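Local atomic coordinates of uncharacterized protein (Vanderwaltozyma polyspora, PDB entry 5THE), a protein that probably binds RNA as the C-terminal lobe of a budding yeast Argonaute, holding the 5' end of a guide strand. Residues A[3-14]-A[456-466]; A[200-209]-A[501-509]. All coordinates share one frame; numbering follows the deposited sequence.

Contact 1 (A[3-14]-A[456-466])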
loop_
_atom_site.group_PDB
_atom_site.type_symbol
_atom_site.label_atom_id
_atom_site.label_comp_id
_atom_site.label_asym_id
_atom_site.label_seq_id
_atom_site.Cartn_x
_atom_site.Cartn_y
_atom_site.Cartn_z
ATOM N N TYR A 3 6.653 -8.885 26.331
ATOM C CA TYR A 3 6.791 -7.547 25.730
ATOM C C TYR A 3 8.220 -7.018 25.795
ATOM O O TYR A 3 8.444 -5.815 25.905
ATOM C CB TYR A 3 5.826 -6.530 26.354
ATOM C CG TYR A 3 4.381 -6.951 26.201
ATOM C CD1 TYR A 3 3.909 -7.428 24.978
ATOM C CD2 TYR A 3 3.501 -6.923 27.289
ATOM C CE1 TYR A 3 2.602 -7.841 24.831
ATOM C CE2 TYR A 3 2.182 -7.333 27.152
ATOM C CZ TYR A 3 1.746 -7.791 25.915
ATOM O OH TYR A 3 0.456 -8.201 25.744
ATOM N N LYS A 4 9.195 -7.905 25.712
ATOM C CA LYS A 4 10.577 -7.509 25.501
ATOM C C LYS A 4 10.893 -7.602 24.015
ATOM O O LYS A 4 10.311 -8.421 23.301
ATOM C CB LYS A 4 11.528 -8.400 26.304
ATOM C CG LYS A 4 11.175 -8.462 27.776
ATOM C CD LYS A 4 11.116 -7.068 28.385
ATOM C CE LYS A 4 10.618 -7.092 29.822
ATOM N NZ LYS A 4 10.547 -5.713 30.384
ATOM N N VAL A 5 11.814 -6.752 23.553
ATOM C CA VAL A 5 12.233 -6.818 22.158
ATOM C C VAL A 5 12.871 -8.173 21.888
ATOM O O VAL A 5 13.728 -8.640 22.648
ATOM C CB VAL A 5 13.187 -5.663 21.820
ATOM C CG1 VAL A 5 13.690 -5.795 20.387
ATOM C CG2 VAL A 5 12.487 -4.339 22.015
ATOM N N GLU A 6 12.422 -8.816 20.813
ATOM C CA GLU A 6 12.920 -10.124 20.405
ATOM C C GLU A 6 14.428 -10.092 20.182
ATOM O O GLU A 6 14.969 -9.137 19.616
ATOM C CB GLU A 6 12.211 -10.540 19.103
ATOM C CG GLU A 6 12.223 -12.020 18.779
ATOM C CD GLU A 6 11.317 -12.825 19.709
ATOM O OE1 GLU A 6 10.341 -12.255 20.271
ATOM O OE2 GLU A 6 11.592 -14.026 19.887
ATOM N N ASN A 7 15.112 -11.143 20.619
ATOM C CA ASN A 7 16.497 -11.346 20.221
ATOM C C ASN A 7 16.545 -12.248 18.999
ATOM O O ASN A 7 15.577 -12.947 18.685
ATOM C CB ASN A 7 17.307 -11.956 21.363
ATOM C CG ASN A 7 17.444 -11.005 22.543
ATOM O OD1 ASN A 7 17.911 -9.880 22.394
ATOM N ND2 ASN A 7 17.031 -11.451 23.708
ATOM N N ARG A 8 17.689 -12.223 18.304
ATOM C CA ARG A 8 17.857 -13.003 17.085
ATOM C C ARG A 8 17.687 -14.494 17.357
ATOM O O ARG A 8 18.251 -15.025 18.314
ATOM C CB ARG A 8 19.236 -12.740 16.489
ATOM C CG ARG A 8 19.601 -13.660 15.347
ATOM C CD ARG A 8 20.957 -13.254 14.678
ATOM N NE ARG A 8 20.948 -11.879 14.161
ATOM C CZ ARG A 8 20.311 -11.509 13.049
ATOM N NH1 ARG A 8 19.644 -12.416 12.345
ATOM N NH2 ARG A 8 20.351 -10.241 12.635
ATOM N N HIS A 9 16.907 -15.173 16.513
ATOM C CA HIS A 9 16.757 -16.625 16.645
ATOM C C HIS A 9 17.883 -17.374 15.935
ATOM O O HIS A 9 18.498 -18.287 16.493
ATOM C CB HIS A 9 15.415 -17.097 16.062
ATOM C CG HIS A 9 14.217 -16.387 16.602
ATOM N ND1 HIS A 9 12.958 -16.556 16.065
ATOM C CD2 HIS A 9 14.073 -15.518 17.632
ATOM C CE1 HIS A 9 12.091 -15.820 16.737
ATOM N NE2 HIS A 9 12.741 -15.180 17.692
ATOM N N ASP A 10 18.159 -16.980 14.708
ATOM C CA ASP A 10 18.997 -17.718 13.783
ATOM C C ASP A 10 19.375 -16.753 12.664
ATOM O O ASP A 10 19.108 -15.547 12.749
ATOM C CB ASP A 10 18.258 -18.954 13.271
ATOM C CG ASP A 10 17.012 -18.601 12.448
ATOM O OD1 ASP A 10 16.606 -17.422 12.408
ATOM O OD2 ASP A 10 16.435 -19.521 11.834
ATOM N N TYR A 11 19.982 -17.288 11.614
ATOM C CA TYR A 11 20.279 -16.565 10.391
ATOM C C TYR A 11 19.606 -17.295 9.237
ATOM O O TYR A 11 19.327 -18.490 9.321
ATOM C CB TYR A 11 21.799 -16.473 10.149
ATOM C CG TYR A 11 22.514 -15.625 11.171
ATOM C CD1 TYR A 11 22.611 -14.250 11.010
ATOM C CD2 TYR A 11 23.070 -16.195 12.311
ATOM C CE1 TYR A 11 23.257 -13.468 11.944
ATOM C CE2 TYR A 11 23.724 -15.419 13.245
ATOM C CZ TYR A 11 23.816 -14.067 13.053
ATOM O OH TYR A 11 24.453 -13.304 13.990
ATOM N N GLY A 12 19.349 -16.578 8.149
ATOM C CA GLY A 12 18.788 -17.220 6.980
ATOM C C GLY A 12 19.800 -18.089 6.252
ATOM O O GLY A 12 21.020 -17.928 6.358
ATOM N N THR A 13 19.273 -19.029 5.472
ATOM C CA THR A 13 20.104 -19.988 4.751
ATOM C C THR A 13 19.798 -20.083 3.270
ATOM O O THR A 13 20.635 -20.607 2.523
ATOM C CB THR A 13 19.961 -21.407 5.341
ATOM O OG1 THR A 13 18.648 -21.911 5.065
ATOM C CG2 THR A 13 20.218 -21.430 6.866
ATOM N N LYS A 14 18.633 -19.631 2.820
ATOM C CA LYS A 14 18.188 -19.911 1.463
ATOM C C LYS A 14 18.747 -18.902 0.465
ATOM O O LYS A 14 19.175 -17.804 0.819
ATOM C CB LYS A 14 16.665 -19.909 1.406
ATOM C CG LYS A 14 16.061 -21.052 2.213
ATOM C CD LYS A 14 14.555 -21.048 2.126
ATOM C CE LYS A 14 13.974 -22.252 2.858
ATOM N NZ LYS A 14 12.482 -22.244 2.818
ATOM N N CYS A 456 12.636 -7.954 13.269
ATOM C CA CYS A 456 11.610 -8.660 14.020
ATOM C C CYS A 456 11.722 -8.209 15.474
ATOM O O CYS A 456 12.702 -8.530 16.155
ATOM C CB CYS A 456 11.764 -10.170 13.897
ATOM S SG CYS A 456 10.472 -11.046 14.850
ATOM N N LEU A 457 10.735 -7.446 15.942
ATOM C CA LEU A 457 10.737 -6.916 17.300
ATOM C C LEU A 457 10.015 -7.825 18.284
ATOM O O LEU A 457 10.246 -7.724 19.497
ATOM C CB LEU A 457 10.071 -5.537 17.323
ATOM C CG LEU A 457 10.642 -4.425 16.429
ATOM C CD1 LEU A 457 9.909 -3.104 16.673
ATOM C CD2 LEU A 457 12.121 -4.257 16.677
ATOM N N TYR A 458 9.147 -8.708 17.796
ATOM C CA TYR A 458 8.343 -9.543 18.677
ATOM C C TYR A 458 7.814 -10.703 17.861
ATOM O O TYR A 458 7.396 -10.517 16.723
ATOM C CB TYR A 458 7.171 -8.772 19.284
ATOM C CG TYR A 458 6.639 -9.388 20.559
ATOM C CD1 TYR A 458 7.414 -9.395 21.710
ATOM C CD2 TYR A 458 5.351 -9.943 20.627
ATOM C CE1 TYR A 458 6.937 -9.939 22.902
ATOM C CE2 TYR A 458 4.859 -10.493 21.827
ATOM C CZ TYR A 458 5.670 -10.482 22.958
ATOM O OH TYR A 458 5.245 -11.006 24.163
ATOM N N ASP A 459 7.825 -11.898 18.434
ATOM C CA ASP A 459 7.417 -13.048 17.644
ATOM C C ASP A 459 6.911 -14.130 18.594
ATOM O O ASP A 459 7.705 -14.759 19.296
ATOM C CB ASP A 459 8.570 -13.547 16.773
ATOM C CG ASP A 459 8.248 -14.808 16.069
ATOM O OD1 ASP A 459 9.107 -15.704 16.026
ATOM O OD2 ASP A 459 7.122 -14.903 15.564
ATOM N N GLU A 460 5.603 -14.368 18.576
ATOM C CA GLU A 460 5.031 -15.522 19.253
ATOM C C GLU A 460 4.747 -16.656 18.283
ATOM O O GLU A 460 3.999 -17.579 18.613
ATOM C CB GLU A 460 3.756 -15.133 20.006
ATOM C CG GLU A 460 3.793 -13.726 20.543
ATOM C CD GLU A 460 2.511 -13.350 21.257
ATOM O OE1 GLU A 460 2.387 -13.650 22.461
ATOM O OE2 GLU A 460 1.606 -12.803 20.605
ATOM N N ASN A 461 5.329 -16.612 17.087
ATOM C CA ASN A 461 4.976 -17.579 16.060
ATOM C C ASN A 461 6.140 -18.470 15.659
ATOM O O ASN A 461 6.051 -19.139 14.632
ATOM C CB ASN A 461 4.402 -16.867 14.833
ATOM C CG ASN A 461 2.980 -16.387 15.063
ATOM O OD1 ASN A 461 2.098 -17.188 15.351
ATOM N ND2 ASN A 461 2.757 -15.083 14.947
ATOM N N GLN A 462 7.219 -18.512 16.454
ATOM C CA GLN A 462 8.324 -19.453 16.224
ATOM C C GLN A 462 8.893 -19.287 14.817
ATOM O O GLN A 462 9.100 -20.262 14.083
ATOM C CB GLN A 462 7.893 -20.909 16.447
ATOM C CG GLN A 462 7.512 -21.268 17.867
ATOM C CD GLN A 462 6.065 -20.926 18.197
ATOM O OE1 GLN A 462 5.145 -21.208 17.415
ATOM N NE2 GLN A 462 5.857 -20.306 19.358
ATOM N N SER A 463 9.130 -18.038 14.438
ATOM C CA SER A 463 9.529 -17.713 13.075
ATOM C C SER A 463 11.039 -17.812 12.927
ATOM O O SER A 463 11.784 -17.302 13.764
ATOM C CB SER A 463 9.069 -16.307 12.706
ATOM O OG SER A 463 7.686 -16.166 12.953
ATOM N N THR A 464 11.479 -18.448 11.852
ATOM C CA THR A 464 12.889 -18.489 11.500
ATOM C C THR A 464 13.225 -17.337 10.560
ATOM O O THR A 464 12.348 -16.750 9.924
ATOM C CB THR A 464 13.241 -19.801 10.805
ATOM O OG1 THR A 464 12.529 -19.863 9.563
ATOM C CG2 THR A 464 12.894 -21.006 11.679
ATOM N N SER A 465 14.521 -17.031 10.459
ATOM C CA SER A 465 14.945 -16.006 9.512
ATOM C C SER A 465 14.469 -16.322 8.097
ATOM O O SER A 465 14.000 -15.431 7.386
ATOM C CB SER A 465 16.460 -15.844 9.535
ATOM O OG SER A 465 16.872 -15.201 10.726
ATOM N N ASP A 466 14.586 -17.588 7.671
ATOM C CA ASP A 466 14.169 -17.937 6.305
ATOM C C ASP A 466 12.685 -17.687 6.087
ATOM O O ASP A 466 12.273 -17.209 5.018
ATOM C CB ASP A 466 14.466 -19.406 5.981
ATOM C CG ASP A 466 15.940 -19.692 5.694
ATOM O OD1 ASP A 466 16.403 -20.754 6.137
ATOM O OD2 ASP A 466 16.633 -18.874 5.046
HETATM O O HOH W 1 14.980 -7.785 17.384
HETATM O O HOH W 2 18.129 -12.889 9.992
HETATM O O HOH W 3 16.310 -19.483 9.088
#
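The H9 imidazole meets the other segment through its rim: S463 O and D459 OD1 both lie near the ring plane, as does E6 CD. H9 ND1 donates to S463 O at 2.7 Å and NE2 to E6 OE2, also at 2.7 Å, so the ring is probably protonated. Y11 CE1 lies over one face of the R8 guanidinium, offset toward its rim, with D10 O and water 2 in plane at its edge. The Y458 ring receives K4 O at its edge, while the Y3 and Y458 planes, 30° apart, are slid until they barely overlap. E6 has CG anti to the backbone N (chi1 -160°) and bends at chi2, which brings OE1 to D459 N in a weak bond; its own N donates to L457 O at 2.8 Å. D10 OD1 takes S465 N on its syn lone pair at 2.9 Å, and S465 OG, at 2.8 Å, from above the carboxylate plane. In return D466 OD2 accepts T13 N at 2.7 Å and K14 N, and OD1 accepts T13 OG1, all on the syn side.

The extended N-terminal segment 3-14 lies along the end of strand 452-459 and the start of helix 465-475, whose N-cap is T464. Helix 351-373 packs on L457 and Y458, D459 OD2 is held by T384 of strand 383-389, and R8 NH2 reaches S431 O and, in a salt bridge, D436 of strand 435-440.

Contact 2 (A[200-209]-A[501-509]). With nucleotides of chain B.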
loop_
_atom_site.group_PDB
_atom_site.type_symbol
_atom_site.label_atom_id
_atom_site.label_comp_id
_atom_site.label_asym_id
_atom_site.label_seq_id
_atom_site.Cartn_x
_atom_site.Cartn_y
_atom_site.Cartn_z
ATOM N N TYR A 200 -6.429 18.871 -5.051
ATOM C CA TYR A 200 -6.489 17.418 -4.881
ATOM C C TYR A 200 -6.968 17.040 -3.482
ATOM O O TYR A 200 -7.800 16.136 -3.324
ATOM C CB TYR A 200 -5.117 16.806 -5.158
ATOM C CG TYR A 200 -5.025 15.324 -4.925
ATOM C CD1 TYR A 200 -4.643 14.814 -3.688
ATOM C CD2 TYR A 200 -5.291 14.419 -5.957
ATOM C CE1 TYR A 200 -4.542 13.442 -3.481
ATOM C CE2 TYR A 200 -5.192 13.059 -5.757
ATOM C CZ TYR A 200 -4.813 12.569 -4.528
ATOM O OH TYR A 200 -4.717 11.198 -4.338
ATOM N N ASP A 201 -6.424 17.699 -2.449
ATOM C CA ASP A 201 -6.813 17.399 -1.073
ATOM C C ASP A 201 -8.306 17.580 -0.882
ATOM O O ASP A 201 -8.980 16.730 -0.292
ATOM C CB ASP A 201 -6.062 18.302 -0.089
ATOM C CG ASP A 201 -4.590 17.969 0.013
ATOM O OD1 ASP A 201 -4.167 16.944 -0.553
ATOM O OD2 ASP A 201 -3.861 18.728 0.681
ATOM N N ARG A 202 -8.834 18.697 -1.386
ATOM C CA ARG A 202 -10.250 18.983 -1.237
ATOM C C ARG A 202 -11.104 18.003 -2.034
ATOM O O ARG A 202 -12.176 17.595 -1.575
ATOM C CB ARG A 202 -10.525 20.422 -1.667
ATOM C CG ARG A 202 -11.901 20.906 -1.290
ATOM C CD ARG A 202 -11.961 21.191 0.191
ATOM N NE ARG A 202 -13.269 21.679 0.602
ATOM C CZ ARG A 202 -13.578 22.027 1.848
ATOM N NH1 ARG A 202 -12.664 21.962 2.808
ATOM N NH2 ARG A 202 -14.799 22.444 2.135
ATOM N N LEU A 203 -10.658 17.627 -3.235
ATOM C CA LEU A 203 -11.394 16.621 -4.007
ATOM C C LEU A 203 -11.525 15.315 -3.240
ATOM O O LEU A 203 -12.605 14.711 -3.207
ATOM C CB LEU A 203 -10.704 16.362 -5.340
ATOM C CG LEU A 203 -10.977 17.366 -6.453
ATOM C CD1 LEU A 203 -10.169 16.995 -7.665
ATOM C CD2 LEU A 203 -12.470 17.419 -6.787
ATOM N N LYS A 204 -10.436 14.859 -2.625
ATOM C CA LYS A 204 -10.496 13.630 -1.846
ATOM C C LYS A 204 -11.282 13.833 -0.560
ATOM O O LYS A 204 -12.054 12.958 -0.152
ATOM C CB LYS A 204 -9.079 13.131 -1.565
ATOM C CG LYS A 204 -8.330 12.728 -2.843
ATOM C CD LYS A 204 -9.073 11.616 -3.599
ATOM C CE LYS A 204 -8.190 11.005 -4.682
ATOM N NZ LYS A 204 -8.880 9.894 -5.436
ATOM N N TYR A 205 -11.116 14.993 0.075
ATOM C CA TYR A 205 -11.879 15.299 1.277
ATOM C C TYR A 205 -13.374 15.222 1.013
ATOM O O TYR A 205 -14.124 14.628 1.789
ATOM C CB TYR A 205 -11.494 16.683 1.772
ATOM C CG TYR A 205 -12.274 17.169 2.962
ATOM C CD1 TYR A 205 -11.949 16.742 4.239
ATOM C CD2 TYR A 205 -13.310 18.085 2.815
ATOM C CE1 TYR A 205 -12.638 17.202 5.341
ATOM C CE2 TYR A 205 -14.013 18.549 3.913
ATOM C CZ TYR A 205 -13.667 18.100 5.174
ATOM O OH TYR A 205 -14.344 18.543 6.284
ATOM N N ILE A 206 -13.822 15.816 -0.088
ATOM C CA ILE A 206 -15.234 15.773 -0.432
ATOM C C ILE A 206 -15.639 14.373 -0.858
ATOM O O ILE A 206 -16.635 13.822 -0.376
ATOM C CB ILE A 206 -15.529 16.794 -1.537
ATOM C CG1 ILE A 206 -15.368 18.220 -0.998
ATOM C CG2 ILE A 206 -16.905 16.577 -2.104
ATOM C CD1 ILE A 206 -15.216 19.251 -2.120
ATOM N N THR A 207 -14.875 13.778 -1.772
ATOM C CA THR A 207 -15.368 12.589 -2.452
ATOM C C THR A 207 -15.127 11.324 -1.635
ATOM O O THR A 207 -16.022 10.475 -1.545
ATOM C CB THR A 207 -14.733 12.493 -3.832
ATOM O OG1 THR A 207 -14.804 13.785 -4.454
ATOM C CG2 THR A 207 -15.488 11.488 -4.689
ATOM N N ASP A 208 -13.935 11.170 -1.043
ATOM C CA ASP A 208 -13.709 10.037 -0.144
ATOM C C ASP A 208 -14.437 10.250 1.174
ATOM O O ASP A 208 -15.276 9.441 1.586
ATOM C CB ASP A 208 -12.219 9.835 0.164
ATOM C CG ASP A 208 -11.369 9.477 -1.044
ATOM O OD1 ASP A 208 -11.895 9.088 -2.118
ATOM O OD2 ASP A 208 -10.129 9.581 -0.883
ATOM N N LEU A 209 -14.112 11.342 1.862
ATOM C CA LEU A 209 -14.474 11.440 3.268
ATOM C C LEU A 209 -15.941 11.832 3.451
ATOM O O LEU A 209 -16.661 11.205 4.233
ATOM C CB LEU A 209 -13.523 12.419 3.965
ATOM C CG LEU A 209 -13.717 12.645 5.463
ATOM C CD1 LEU A 209 -12.393 12.974 6.078
ATOM C CD2 LEU A 209 -14.722 13.776 5.705
ATOM N N ARG A 501 -3.117 9.852 2.671
ATOM C CA ARG A 501 -4.480 10.262 2.353
ATOM C C ARG A 501 -5.159 10.882 3.569
ATOM O O ARG A 501 -5.911 11.855 3.443
ATOM C CB ARG A 501 -5.292 9.078 1.830
ATOM C CG ARG A 501 -6.765 9.448 1.549
ATOM C CD ARG A 501 -6.862 10.565 0.489
ATOM N NE ARG A 501 -5.985 10.248 -0.627
ATOM C CZ ARG A 501 -6.303 9.399 -1.598
ATOM N NH1 ARG A 501 -7.498 8.827 -1.608
ATOM N NH2 ARG A 501 -5.420 9.112 -2.547
ATOM N N ALA A 502 -4.916 10.322 4.758
ATOM C CA ALA A 502 -5.478 10.913 5.967
ATOM C C ALA A 502 -4.946 12.327 6.186
ATOM O O ALA A 502 -5.671 13.191 6.689
ATOM C CB ALA A 502 -5.172 10.022 7.166
ATOM N N THR A 503 -3.694 12.575 5.794
ATOM C CA THR A 503 -3.128 13.920 5.840
ATOM C C THR A 503 -3.861 14.864 4.891
ATOM O O THR A 503 -4.162 16.006 5.260
ATOM C CB THR A 503 -1.637 13.853 5.513
ATOM O OG1 THR A 503 -0.985 12.987 6.459
ATOM C CG2 THR A 503 -0.995 15.226 5.564
ATOM N N CYS A 504 -4.153 14.409 3.662
ATOM C CA CYS A 504 -5.033 15.174 2.773
ATOM C C CYS A 504 -6.296 15.621 3.494
ATOM O O CYS A 504 -6.694 16.791 3.414
ATOM C CB CYS A 504 -5.425 14.340 1.551
ATOM S SG CYS A 504 -4.072 13.903 0.476
ATOM N N PHE A 505 -6.960 14.686 4.184
ATOM C CA PHE A 505 -8.201 15.020 4.871
ATOM C C PHE A 505 -7.951 16.067 5.949
ATOM O O PHE A 505 -8.709 17.034 6.076
ATOM C CB PHE A 505 -8.824 13.771 5.498
ATOM C CG PHE A 505 -9.171 12.688 4.518
ATOM C CD1 PHE A 505 -9.436 12.977 3.190
ATOM C CD2 PHE A 505 -9.241 11.366 4.945
ATOM C CE1 PHE A 505 -9.766 11.964 2.294
ATOM C CE2 PHE A 505 -9.577 10.345 4.063
ATOM C CZ PHE A 505 -9.843 10.649 2.734
ATOM N N PHE A 506 -6.892 15.875 6.748
ATOM C CA PHE A 506 -6.575 16.829 7.806
ATOM C C PHE A 506 -6.337 18.216 7.223
ATOM O O PHE A 506 -6.895 19.215 7.704
ATOM C CB PHE A 506 -5.347 16.352 8.582
ATOM C CG PHE A 506 -4.953 17.256 9.729
ATOM C CD1 PHE A 506 -4.252 18.432 9.504
ATOM C CD2 PHE A 506 -5.259 16.908 11.031
ATOM C CE1 PHE A 506 -3.887 19.251 10.549
ATOM C CE2 PHE A 506 -4.890 17.723 12.081
ATOM C CZ PHE A 506 -4.209 18.894 11.839
ATOM N N LYS A 507 -5.534 18.279 6.159
ATOM C CA LYS A 507 -5.154 19.551 5.554
ATOM C C LYS A 507 -6.335 20.244 4.880
ATOM O O LYS A 507 -6.434 21.478 4.919
ATOM C CB LYS A 507 -4.018 19.327 4.553
ATOM C CG LYS A 507 -2.661 19.115 5.209
ATOM C CD LYS A 507 -1.612 18.626 4.197
ATOM C CE LYS A 507 -1.554 19.503 2.959
ATOM N NZ LYS A 507 -0.922 20.818 3.229
ATOM N N ALA A 508 -7.227 19.485 4.239
ATOM C CA ALA A 508 -8.342 20.112 3.530
ATOM C C ALA A 508 -9.318 20.812 4.470
ATOM O O ALA A 508 -10.057 21.699 4.031
ATOM C CB ALA A 508 -9.101 19.077 2.700
ATOM N N GLY A 509 -9.348 20.430 5.740
ATOM C CA GLY A 509 -10.291 21.024 6.667
ATOM C C GLY A 509 -9.621 21.904 7.699
ATOM O O GLY A 509 -10.288 22.488 8.557
ATOM O OP3 U B 1 -5.152 9.150 -5.905
ATOM P P U B 1 -5.611 9.160 -7.308
ATOM O OP1 U B 1 -7.071 9.417 -7.350
ATOM O OP2 U B 1 -5.110 7.958 -7.994
ATOM O "O5'" U B 1 -4.962 10.417 -8.007
ATOM C "C5'" U B 1 -3.633 10.384 -8.510
ATOM C "C4'" U B 1 -3.456 11.493 -9.501
ATOM O "O4'" U B 1 -3.623 12.777 -8.828
ATOM C "C3'" U B 1 -2.109 11.539 -10.208
ATOM O "O3'" U B 1 -2.323 11.857 -11.584
ATOM C "C2'" U B 1 -1.375 12.680 -9.500
ATOM O "O2'" U B 1 -0.402 13.332 -10.286
ATOM C "C1'" U B 1 -2.524 13.619 -9.128
ATOM N N1 U B 1 -2.235 14.454 -7.944
ATOM C C2 U B 1 -2.309 15.818 -8.082
ATOM O O2 U B 1 -2.630 16.332 -9.131
ATOM N N3 U B 1 -2.012 16.554 -6.957
ATOM C C4 U B 1 -1.656 16.050 -5.720
ATOM O O4 U B 1 -1.427 16.828 -4.789
ATOM C C5 U B 1 -1.585 14.622 -5.653
ATOM C C6 U B 1 -1.862 13.895 -6.743
HETATM O O HOH W 4 -9.974 7.890 -3.557
#
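F505 is the bump that helix 501-509 presses into helix 200-209: its ring fills the hollow bounded by K204, Y205, D208 and L209. L209 CD1 sits over one face, 4.0 Å from the ring centroid in a CH-pi contact, and R501 O of its own helix covers the opposite face. F505 CZ meets D208 CB at 3.6 Å. One turn on, the small A508 lets the helices close up, its CB touching Y205 CB at 3.5 Å. The axes pass 8.3 Å apart and cross at -99°, so the fit is a compact patch centred on C504, F505 and A508. C504 fills the gap beside D201, with SG at the edge of the Y200 ring.

Towards the nucleic acid the packing turns polar. R501 bends at chi2 and chi3 (60° and 47°), which folds its guanidinium back beneath the aliphatic part of K204, and NH1 forms a salt bridge with the syn lone pair of D208 OD2 at 2.8 Å. Water 4 joins K204 NZ to D208 OD1. The Y200 ring is sandwiched, with the uracil of U1 of chain B stacked on one face and K204 CG against the other. Its OH donates to OP3 of U1 at 2.6 Å, and K204 NZ to OP1 of the same nucleotide at 2.7 Å. With an alanine in place of Y200, the uracil would probably lose its stacking surface and OP3 a hydrogen-bond donor. Y200 and K204, with R501 close by, contribute to the 5'-phosphate pocket characteristic of Argonautes, where a tyrosine and a lysine of the MID domain grip the first guide nucleotide and the PIWI helix packs behind them.

Both contacts tie distant parts of the chain to the PIWI fold, yet at opposite sides of the chain's centre, with nearest atoms about 22 Å apart. Contact 2 is buried and joins two helices, so apolar side chains interlock in its middle, with K204, R501 and D208 clustered on the nucleotide side and further charged groups elsewhere at its margin. Contact 1 is partly buried, and its N-terminal segment has no regular structure; there carboxylates accept hydrogen bonds from backbone N-H and hydroxyl groups. The two share no element, although helices 465-475 and 490-515 follow each other. Contact 1 lies about 20 Å from the nucleic acid at nearest atoms, whereas contact 2 helps build its binding site.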